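Local coordinates for endo-beta-mannanase (Opitutaceae bacterium TAV5, PDB 7BOB), which hydrolyses beta-1,4-mannosidic bonds as a homotrimeric exo-acting mannosidase of glycoside hydrolase family 5, active in the hindgut of a wood-feeding termite, at residues M33-P38 with F60-D65; V385-P390 with E425-V430; E443-T448 with G468-H473. All blocks are in the same frame, centred on the assembly; numbering follows the deposited sequence.

Interaction 1. Residues M33-P38 with F60-D65; sequences MWQAWP and FVRWPD
Trp34, on the short helix 33-36, faces Asp65 on helix 63-66, which Arg62 N-caps and which follows strand 56-62; 6.7 Å separates their CA atoms, the nearest backbone approach here. The indole meets both elements. Its NE1 donates to the main-chain oxygen of Phe60, NE1 to O 2.7 Å, with the acceptor in the ring plane and the donor in the carbonyl plane. Met33 CE lies over one face of that ring, while Asp65 OD2 sits at its edge, 3.4 Å from Trp34 CD1. Gln35 bends at chi2 (-69°), which carries its amide across to Asp65: NE2 bonds OD1 at 2.8 Å on the anti side, tilted well out of the carboxylate plane. Arg62 takes the same carboxylate side-on, NE meeting OD2 from above that plane at 2.7 Å and NH2 meeting OD1 on the syn side. OD1 thus holds two donors, which probably restricts rotation of the carboxylate. Arg62 NH1 also pairs with Glu32, and Met77 and Leu81 of helix 75-89 pack on the indole. This is the short helix in the connection after the first strand of the (beta/alpha)8 barrel, tied to the second strand and the helix after it.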
loop_
_atom_site.group_PDB
_atom_site.type_symbol
_atom_site.label_atom_id
_atom_site.label_comp_id
_atom_site.label_asym_id
_atom_site.label_seq_id
_atom_site.Cartn_x
_atom_site.Cartn_y
_atom_site.Cartn_z
ATOM N N MET A 33 -32.954 -8.664 18.084
ATOM C CA MET A 33 -34.015 -8.287 19.025
ATOM C C MET A 33 -35.362 -8.072 18.342
ATOM O O MET A 33 -36.395 -8.519 18.848
ATOM C CB MET A 33 -33.626 -7.017 19.775
ATOM C CG MET A 33 -34.728 -6.489 20.673
ATOM S SD MET A 33 -34.304 -4.907 21.446
ATOM C CE MET A 33 -34.307 -3.831 20.005
ATOM N N TRP A 34 -35.381 -7.351 17.220
ATOM C CA TRP A 34 -36.642 -7.036 16.564
ATOM C C TRP A 34 -37.341 -8.284 16.046
ATOM O O TRP A 34 -38.583 -8.330 16.019
ATOM C CB TRP A 34 -36.413 -6.039 15.432
ATOM C CG TRP A 34 -35.866 -4.741 15.944
ATOM C CD1 TRP A 34 -34.592 -4.260 15.775
ATOM C CD2 TRP A 34 -36.564 -3.760 16.731
ATOM N NE1 TRP A 34 -34.462 -3.038 16.397
ATOM C CE2 TRP A 34 -35.654 -2.708 16.991
ATOM C CE3 TRP A 34 -37.873 -3.665 17.234
ATOM C CZ2 TRP A 34 -36.008 -1.574 17.741
ATOM C CZ3 TRP A 34 -38.228 -2.541 17.974
ATOM C CH2 TRP A 34 -37.299 -1.508 18.222
ATOM N N GLN A 35 -36.574 -9.307 15.653
ATOM C CA GLN A 35 -37.177 -10.552 15.158
ATOM C C GLN A 35 -37.588 -11.467 16.306
ATOM O O GLN A 35 -38.668 -12.057 16.278
ATOM C CB GLN A 35 -36.194 -11.293 14.243
ATOM C CG GLN A 35 -35.721 -10.513 13.023
ATOM C CD GLN A 35 -36.840 -10.313 11.998
ATOM O OE1 GLN A 35 -37.830 -11.052 11.979
ATOM N NE2 GLN A 35 -36.660 -9.331 11.117
ATOM N N ALA A 36 -36.738 -11.601 17.327
ATOM C CA ALA A 36 -37.041 -12.543 18.396
ATOM C C ALA A 36 -38.042 -11.977 19.407
ATOM O O ALA A 36 -38.790 -12.746 20.021
ATOM C CB ALA A 36 -35.746 -12.963 19.098
ATOM N N TRP A 37 -38.072 -10.647 19.574
ATOM C CA TRP A 37 -38.871 -9.878 20.529
ATOM C C TRP A 37 -39.192 -10.631 21.822
ATOM O O TRP A 37 -40.330 -11.073 22.009
ATOM C CB TRP A 37 -40.173 -9.411 19.873
ATOM C CG TRP A 37 -40.772 -8.205 20.579
ATOM C CD1 TRP A 37 -41.996 -8.128 21.183
ATOM C CD2 TRP A 37 -40.154 -6.917 20.761
ATOM N NE1 TRP A 37 -42.185 -6.868 21.715
ATOM C CE2 TRP A 37 -41.072 -6.107 21.457
ATOM C CE3 TRP A 37 -38.932 -6.365 20.373
ATOM C CZ2 TRP A 37 -40.790 -4.782 21.796
ATOM C CZ3 TRP A 37 -38.651 -5.050 20.706
ATOM C CH2 TRP A 37 -39.568 -4.276 21.410
ATOM N N PRO A 38 -38.220 -10.814 22.725
ATOM C CA PRO A 38 -38.533 -11.390 24.046
ATOM C C PRO A 38 -38.984 -10.275 24.987
ATOM O O PRO A 38 -38.202 -9.684 25.754
ATOM C CB PRO A 38 -37.200 -12.014 24.461
ATOM C CG PRO A 38 -36.163 -11.075 23.859
ATOM C CD PRO A 38 -36.780 -10.523 22.577
ATOM N N PHE A 60 -31.211 0.404 18.854
ATOM C CA PHE A 60 -30.889 0.469 17.439
ATOM C C PHE A 60 -32.045 -0.039 16.597
ATOM O O PHE A 60 -32.499 -1.178 16.765
ATOM C CB PHE A 60 -29.604 -0.314 17.189
ATOM C CG PHE A 60 -28.541 0.048 18.155
ATOM C CD1 PHE A 60 -27.831 1.225 18.000
ATOM C CD2 PHE A 60 -28.323 -0.722 19.290
ATOM C CE1 PHE A 60 -26.849 1.599 18.928
ATOM C CE2 PHE A 60 -27.370 -0.359 20.213
ATOM C CZ PHE A 60 -26.635 0.808 20.036
ATOM N N VAL A 61 -32.523 0.819 15.703
ATOM C CA VAL A 61 -33.569 0.463 14.753
ATOM C C VAL A 61 -32.867 -0.198 13.573
ATOM O O VAL A 61 -32.344 0.484 12.685
ATOM C CB VAL A 61 -34.384 1.707 14.353
ATOM C CG1 VAL A 61 -35.528 1.349 13.422
ATOM C CG2 VAL A 61 -34.929 2.400 15.612
ATOM N N ARG A 62 -32.776 -1.525 13.590
ATOM C CA ARG A 62 -32.012 -2.230 12.565
ATOM C C ARG A 62 -32.789 -2.194 11.248
ATOM O O ARG A 62 -33.856 -2.816 11.124
ATOM C CB ARG A 62 -31.701 -3.657 13.003
ATOM C CG ARG A 62 -30.533 -4.252 12.239
ATOM C CD ARG A 62 -30.128 -5.627 12.766
ATOM N NE ARG A 62 -31.198 -6.611 12.614
ATOM C CZ ARG A 62 -31.003 -7.924 12.659
ATOM N NH1 ARG A 62 -29.780 -8.409 12.839
ATOM N NH2 ARG A 62 -32.018 -8.754 12.502
ATOM N N TRP A 63 -32.245 -1.450 10.277
ATOM C CA TRP A 63 -32.910 -1.148 9.008
ATOM C C TRP A 63 -33.456 -2.368 8.272
ATOM O O TRP A 63 -34.617 -2.317 7.842
ATOM C CB TRP A 63 -31.941 -0.374 8.103
ATOM C CG TRP A 63 -32.582 0.328 6.951
ATOM C CD1 TRP A 63 -33.907 0.338 6.623
ATOM C CD2 TRP A 63 -31.919 1.144 5.972
ATOM N NE1 TRP A 63 -34.110 1.101 5.497
ATOM C CE2 TRP A 63 -32.904 1.605 5.078
ATOM C CE3 TRP A 63 -30.587 1.518 5.761
ATOM C CZ2 TRP A 63 -32.606 2.435 3.999
ATOM C CZ3 TRP A 63 -30.291 2.336 4.685
ATOM C CH2 TRP A 63 -31.305 2.785 3.816
ATOM N N PRO A 64 -32.701 -3.458 8.060
ATOM C CA PRO A 64 -33.304 -4.623 7.381
ATOM C C PRO A 64 -34.566 -5.109 8.061
ATOM O O PRO A 64 -35.513 -5.520 7.373
ATOM C CB PRO A 64 -32.203 -5.686 7.442
ATOM C CG PRO A 64 -31.236 -5.190 8.531
ATOM C CD PRO A 64 -31.285 -3.705 8.400
ATOM N N ASP A 65 -34.612 -5.067 9.398
ATOM C CA ASP A 65 -35.804 -5.528 10.098
ATOM C C ASP A 65 -37.013 -4.695 9.709
ATOM O O ASP A 65 -38.123 -5.223 9.559
ATOM C CB ASP A 65 -35.588 -5.458 11.615
ATOM C CG ASP A 65 -34.557 -6.456 12.122
ATOM O OD1 ASP A 65 -34.535 -7.616 11.670
ATOM O OD2 ASP A 65 -33.778 -6.079 13.016
#

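Interaction 2. Residues V385-P390 with E425-V430; sequences VHLYWP and EHVGIV
Gly428 lies against His386 at the closest point of two parallel strands, their CA atoms 4.4 Å apart, in a pairing that runs from Val385–Val427 to Tyr388–Val430. The strand axes diverge by 35°, and a ladder of main-chain bonds joins them: Gly428 N to Val385 O at 2.8 Å, then Leu387 N to Gly428 O, Val430 N to Leu387 O and Trp389 N to Val430 O. Lacking a side chain, Gly428 lets the imidazole fold over the strand. Its CA comes within 4.2 Å of the His386 ring centroid, off-centre, and a side chain there would probably crowd CD2 of His386, which already lies 3.6 Å from Ile429 O. On the face carrying Val385, Leu387, Val427 and Ile429 the fit is close: Leu387 CG is 3.6 Å from Val427 CG1, and His417 and Leu420 of helix 406-422 close over this pair. Val430 CG1 sits between its backbone N and carbonyl carbon (chi1 59°), a rotamer that brings it within 3.8 Å of His386 CB on the other face. The contact slackens toward Glu425 and His426. Only a weak, bent bond links Val385 N to His426 O there, at 3.3 Å, and the exposed His426 ring leads off from the neighbouring strand. Glu425 CB still brushes Val385 CG1, while its OE1 bonds Thr384. Strand 385-389, helix 406-422 and strand 427-431 form a classic beta-alpha-beta crossover, which places 427-431 at the margin of the sheet in the C-terminal alpha/beta domain.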
loop_
_atom_site.group_PDB
_atom_site.type_symbol
_atom_site.label_atom_id
_atom_site.label_comp_id
_atom_site.label_asym_id
_atom_site.label_seq_id
_atom_site.Cartn_x
_atom_site.Cartn_y
_atom_site.Cartn_z
ATOM N N VAL A 385 -1.873 24.787 29.333
ATOM C CA VAL A 385 -1.202 24.651 28.038
ATOM C C VAL A 385 -2.183 24.072 27.015
ATOM O O VAL A 385 -3.049 23.253 27.360
ATOM C CB VAL A 385 0.063 23.779 28.158
ATOM C CG1 VAL A 385 -0.278 22.278 28.198
ATOM C CG2 VAL A 385 1.017 24.098 27.054
ATOM N N HIS A 386 -2.071 24.502 25.756
ATOM C CA HIS A 386 -2.999 24.106 24.695
ATOM C C HIS A 386 -2.246 23.500 23.510
ATOM O O HIS A 386 -1.281 24.089 23.013
ATOM C CB HIS A 386 -3.830 25.306 24.218
ATOM C CG HIS A 386 -4.886 25.743 25.191
ATOM N ND1 HIS A 386 -4.589 26.396 26.369
ATOM C CD2 HIS A 386 -6.238 25.622 25.158
ATOM C CE1 HIS A 386 -5.712 26.655 27.017
ATOM N NE2 HIS A 386 -6.723 26.200 26.302
ATOM N N LEU A 387 -2.690 22.330 23.056
ATOM C CA LEU A 387 -2.148 21.723 21.847
ATOM C C LEU A 387 -2.817 22.332 20.618
ATOM O O LEU A 387 -4.027 22.575 20.612
ATOM C CB LEU A 387 -2.369 20.214 21.878
ATOM C CG LEU A 387 -1.754 19.463 23.055
ATOM C CD1 LEU A 387 -2.313 18.039 23.110
ATOM C CD2 LEU A 387 -0.239 19.450 22.921
ATOM N N TYR A 388 -2.024 22.585 19.576
ATOM C CA TYR A 388 -2.501 23.289 18.387
ATOM C C TYR A 388 -3.173 22.303 17.427
ATOM O O TYR A 388 -2.529 21.363 16.949
ATOM C CB TYR A 388 -1.338 24.011 17.706
ATOM C CG TYR A 388 -1.732 24.871 16.526
ATOM C CD1 TYR A 388 -1.544 24.418 15.221
ATOM C CD2 TYR A 388 -2.286 26.129 16.707
ATOM C CE1 TYR A 388 -1.900 25.192 14.131
ATOM C CE2 TYR A 388 -2.632 26.920 15.621
ATOM C CZ TYR A 388 -2.439 26.439 14.339
ATOM O OH TYR A 388 -2.780 27.197 13.247
ATOM N N TRP A 389 -4.481 22.506 17.175
ATOM C CA TRP A 389 -5.229 21.773 16.152
ATOM C C TRP A 389 -5.128 22.547 14.842
ATOM O O TRP A 389 -5.567 23.701 14.786
ATOM C CB TRP A 389 -6.688 21.608 16.580
ATOM C CG TRP A 389 -7.606 20.831 15.641
ATOM C CD1 TRP A 389 -8.149 21.281 14.469
ATOM C CD2 TRP A 389 -8.098 19.489 15.814
ATOM N NE1 TRP A 389 -8.941 20.323 13.918
ATOM C CE2 TRP A 389 -8.941 19.214 14.719
ATOM C CE3 TRP A 389 -7.923 18.506 16.794
ATOM C CZ2 TRP A 389 -9.586 17.980 14.547
ATOM C CZ3 TRP A 389 -8.580 17.277 16.628
ATOM C CH2 TRP A 389 -9.392 17.029 15.509
ATOM N N PRO A 390 -4.510 21.996 13.796
ATOM C CA PRO A 390 -4.201 22.814 12.609
ATOM C C PRO A 390 -5.456 23.231 11.846
ATOM O O PRO A 390 -6.488 22.554 11.886
ATOM C CB PRO A 390 -3.313 21.890 11.758
ATOM C CG PRO A 390 -3.652 20.494 12.211
ATOM C CD PRO A 390 -3.997 20.619 13.688
ATOM N N GLU A 425 0.623 19.069 33.778
ATOM C CA GLU A 425 -0.060 20.170 33.113
ATOM C C GLU A 425 -1.517 19.806 32.844
ATOM O O GLU A 425 -1.867 18.629 32.746
ATOM C CB GLU A 425 0.642 20.523 31.807
ATOM C CG GLU A 425 2.107 20.906 32.004
ATOM C CD GLU A 425 2.273 22.380 32.273
ATOM O OE1 GLU A 425 1.258 23.113 32.289
ATOM O OE2 GLU A 425 3.417 22.815 32.466
ATOM N N HIS A 426 -2.369 20.834 32.764
ATOM C CA HIS A 426 -3.755 20.691 32.319
ATOM C C HIS A 426 -3.808 21.083 30.848
ATOM O O HIS A 426 -3.534 22.237 30.498
ATOM C CB HIS A 426 -4.723 21.558 33.134
ATOM C CG HIS A 426 -4.885 21.121 34.559
ATOM N ND1 HIS A 426 -4.878 19.795 34.944
ATOM C CD2 HIS A 426 -5.053 21.840 35.697
ATOM C CE1 HIS A 426 -5.031 19.716 36.255
ATOM N NE2 HIS A 426 -5.143 20.943 36.735
ATOM N N VAL A 427 -4.159 20.134 29.988
ATOM C CA VAL A 427 -3.980 20.292 28.549
ATOM C C VAL A 427 -5.321 20.583 27.885
ATOM O O VAL A 427 -6.261 19.787 27.988
ATOM C CB VAL A 427 -3.330 19.051 27.933
ATOM C CG1 VAL A 427 -3.041 19.307 26.467
ATOM C CG2 VAL A 427 -2.079 18.681 28.720
ATOM N N GLY A 428 -5.388 21.710 27.175
ATOM C CA GLY A 428 -6.488 22.033 26.298
ATOM C C GLY A 428 -6.126 21.897 24.821
ATOM O O GLY A 428 -5.006 21.559 24.437
ATOM N N ILE A 429 -7.130 22.173 23.989
ATOM C CA ILE A 429 -7.019 22.189 22.536
ATOM C C ILE A 429 -7.385 23.586 22.073
ATOM O O ILE A 429 -8.344 24.175 22.577
ATOM C CB ILE A 429 -7.955 21.150 21.883
ATOM C CG1 ILE A 429 -7.741 19.772 22.507
ATOM C CG2 ILE A 429 -7.778 21.117 20.346
ATOM C CD1 ILE A 429 -6.431 19.112 22.115
ATOM N N VAL A 430 -6.607 24.135 21.155
ATOM C CA VAL A 430 -6.905 25.429 20.557
ATOM C C VAL A 430 -6.975 25.226 19.050
ATOM O O VAL A 430 -6.189 24.457 18.479
ATOM C CB VAL A 430 -5.852 26.496 20.949
ATOM C CG1 VAL A 430 -4.438 26.073 20.506
ATOM C CG2 VAL A 430 -6.215 27.844 20.351
#

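Interaction 3. Residues E443-T448 with G468-H473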
loop_
_atom_site.group_PDB
_atom_site.type_symbol
_atom_site.label_atom_id
_atom_site.label_comp_id
_atom_site.label_asym_id
_atom_site.label_seq_id
_atom_site.Cartn_x
_atom_site.Cartn_y
_atom_site.Cartn_z
ATOM N N GLU A 443 -2.657 30.956 27.075
ATOM C CA GLU A 443 -1.369 31.602 27.258
ATOM C C GLU A 443 -0.197 30.816 26.675
ATOM O O GLU A 443 0.819 31.420 26.316
ATOM C CB GLU A 443 -1.114 31.864 28.743
ATOM C CG GLU A 443 -0.084 32.982 28.988
ATOM C CD GLU A 443 0.653 32.842 30.313
ATOM O OE1 GLU A 443 1.902 32.691 30.289
ATOM O OE2 GLU A 443 -0.021 32.893 31.375
ATOM N N ARG A 444 -0.304 29.492 26.575
ATOM C CA ARG A 444 0.780 28.649 26.093
ATOM C C ARG A 444 0.242 27.675 25.055
ATOM O O ARG A 444 -0.784 27.010 25.282
ATOM C CB ARG A 444 1.444 27.913 27.255
ATOM C CG ARG A 444 1.636 28.817 28.475
ATOM C CD ARG A 444 2.753 28.349 29.363
ATOM N NE ARG A 444 2.345 27.226 30.197
ATOM C CZ ARG A 444 3.195 26.471 30.882
ATOM N NH1 ARG A 444 4.496 26.722 30.828
ATOM N NH2 ARG A 444 2.752 25.463 31.616
ATOM N N ILE A 445 0.931 27.610 23.912
ATOM C CA ILE A 445 0.516 26.816 22.762
ATOM C C ILE A 445 1.683 25.940 22.338
ATOM O O ILE A 445 2.801 26.437 22.146
ATOM C CB ILE A 445 0.053 27.692 21.582
ATOM C CG1 ILE A 445 -1.321 28.317 21.881
ATOM C CG2 ILE A 445 -0.016 26.853 20.315
ATOM C CD1 ILE A 445 -1.815 29.263 20.801
ATOM N N ILE A 446 1.426 24.643 22.197
ATOM C CA ILE A 446 2.421 23.692 21.727
ATOM C C ILE A 446 1.988 23.199 20.357
ATOM O O ILE A 446 0.858 22.720 20.189
ATOM C CB ILE A 446 2.597 22.514 22.695
ATOM C CG1 ILE A 446 3.033 23.013 24.066
ATOM C CG2 ILE A 446 3.655 21.554 22.158
ATOM C CD1 ILE A 446 3.217 21.891 25.052
ATOM N N ILE A 447 2.872 23.334 19.378
ATOM C CA ILE A 447 2.639 22.803 18.044
ATOM C C ILE A 447 3.442 21.513 17.922
ATOM O O ILE A 447 4.680 21.523 18.027
ATOM C CB ILE A 447 3.023 23.822 16.962
ATOM C CG1 ILE A 447 2.227 25.122 17.135
ATOM C CG2 ILE A 447 2.845 23.218 15.590
ATOM C CD1 ILE A 447 2.560 26.200 16.099
ATOM N N THR A 448 2.743 20.402 17.716
ATOM C CA THR A 448 3.364 19.075 17.744
ATOM C C THR A 448 3.743 18.600 16.339
ATOM O O THR A 448 3.241 17.592 15.855
ATOM C CB THR A 448 2.419 18.074 18.408
ATOM O OG1 THR A 448 1.185 18.008 17.662
ATOM C CG2 THR A 448 2.142 18.492 19.852
ATOM N N GLY A 468 1.762 35.555 23.903
ATOM C CA GLY A 468 1.716 34.103 23.888
ATOM C C GLY A 468 3.105 33.491 23.975
ATOM O O GLY A 468 4.068 33.988 23.385
ATOM N N GLN A 469 3.208 32.407 24.745
ATOM C CA GLN A 469 4.390 31.550 24.768
ATOM C C GLN A 469 4.155 30.365 23.826
ATOM O O GLN A 469 3.261 29.545 24.071
ATOM C CB GLN A 469 4.666 31.052 26.183
ATOM C CG GLN A 469 4.517 32.111 27.255
ATOM C CD GLN A 469 5.523 33.211 27.066
ATOM O OE1 GLN A 469 6.724 32.981 27.197
ATOM N NE2 GLN A 469 5.046 34.406 26.725
ATOM N N LEU A 470 4.952 30.275 22.763
ATOM C CA LEU A 470 4.810 29.241 21.735
ATOM C C LEU A 470 5.966 28.251 21.826
ATOM O O LEU A 470 7.139 28.635 21.691
ATOM C CB LEU A 470 4.756 29.864 20.340
ATOM C CG LEU A 470 4.537 28.965 19.120
ATOM C CD1 LEU A 470 3.118 28.365 19.123
ATOM C CD2 LEU A 470 4.773 29.765 17.853
ATOM N N LEU A 471 5.639 26.980 22.052
ATOM C CA LEU A 471 6.600 25.888 21.924
ATOM C C LEU A 471 6.332 25.191 20.590
ATOM O O LEU A 471 5.300 24.528 20.422
ATOM C CB LEU A 471 6.493 24.914 23.092
ATOM C CG LEU A 471 7.392 23.682 23.000
ATOM C CD1 LEU A 471 8.871 24.060 22.718
ATOM C CD2 LEU A 471 7.288 22.900 24.292
ATOM N N TRP A 472 7.250 25.354 19.637
ATOM C CA TRP A 472 7.036 24.943 18.246
ATOM C C TRP A 472 7.920 23.740 17.940
ATOM O O TRP A 472 9.114 23.890 17.656
ATOM C CB TRP A 472 7.336 26.096 17.296
ATOM C CG TRP A 472 6.722 25.942 15.938
ATOM C CD1 TRP A 472 6.275 24.788 15.362
ATOM C CD2 TRP A 472 6.502 26.983 14.980
ATOM N NE1 TRP A 472 5.781 25.051 14.111
ATOM C CE2 TRP A 472 5.895 26.392 13.855
ATOM C CE3 TRP A 472 6.763 28.362 14.964
ATOM C CZ2 TRP A 472 5.539 27.124 12.729
ATOM C CZ3 TRP A 472 6.400 29.092 13.845
ATOM C CH2 TRP A 472 5.795 28.472 12.743
ATOM N N HIS A 473 7.342 22.545 17.973
ATOM C CA HIS A 473 8.123 21.367 17.620
ATOM C C HIS A 473 8.112 21.198 16.105
ATOM O O HIS A 473 7.046 21.007 15.503
ATOM C CB HIS A 473 7.595 20.124 18.327
ATOM C CG HIS A 473 8.029 20.032 19.757
ATOM N ND1 HIS A 473 7.466 19.153 20.656
ATOM C CD2 HIS A 473 8.970 20.724 20.446
ATOM C CE1 HIS A 473 8.051 19.299 21.834
ATOM N NE2 HIS A 473 8.962 20.251 21.735
#
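Ile447 gives up more surface to this contact than any other residue. Its CG1 stands anti to the carbonyl carbon (chi1 -58°) and runs on extended, which sets CD1 over the face of the Trp472 indole, 3.9 Å from the centroid of the five-membered ring and almost on its normal. The same methyl meets Leu470 CD1 at 3.8 Å, while CB and CG2 rest against Trp472 CD1, so the isoleucine fills the angle between leucine and tryptophan. With an alanine at Trp472, the CD1 methyl of Ile447 would probably lose its aromatic surface and a gap would open beside it. Gln469 comes next. It lies alongside Glu443, its CG 4.0 Å from Glu443 OE1, and its amide is held at both ends, by Gly467 O and Thr585. Leu471, the third, points to the same face as Gln469 and lies beside Ile446, CB to CG1 at 4.1 Å. Between these two faces the strands run nearly parallel, 8° apart, with main-chain bonds from Gln469 N to Glu443 O, from Ile445 N to Gln469 O, from Leu471 N to Ile445 O, from Ile447 N to Leu471 O and from His473 N to Ile447 O. Leu460 of helix 454-465 packs on Ile447 and Leu470. The chemistry is thus that of an inner pair of sheet strands: the backbone polar groups named here are spent on one another, aliphatic chains on both faces and one indole make the apolar middle, and the polar side chains toward the strand ends, mostly buried as well, find partners such as Glu425 for Arg444 and Glu559 for His473.

Interactions 2 and 3 belong to one sheet, their centres about 9 Å apart. Strands 385-389 and 444-448 are neighbours in it: His386 N probably bonds to Arg444 O at 2.9 Å, Val385 CG2 packs on Ile446 CD1, and Tyr388 CB meets Ile447 CG1. Glu425 OE2 also reaches past strand 385-389 to a salt bridge with Arg444 NH2, 2.9 Å long, which ties the start of 425-430 to that of 443-448. Interaction 1 stands apart, its centre about 43 Å from that of interaction 2 and 51 Å from that of interaction 3, across the chain's centre in the barrel domain. Active sites in family 5 lie at the C-terminal ends of the barrel strands, so interaction 1 is probably the one on the catalytic side.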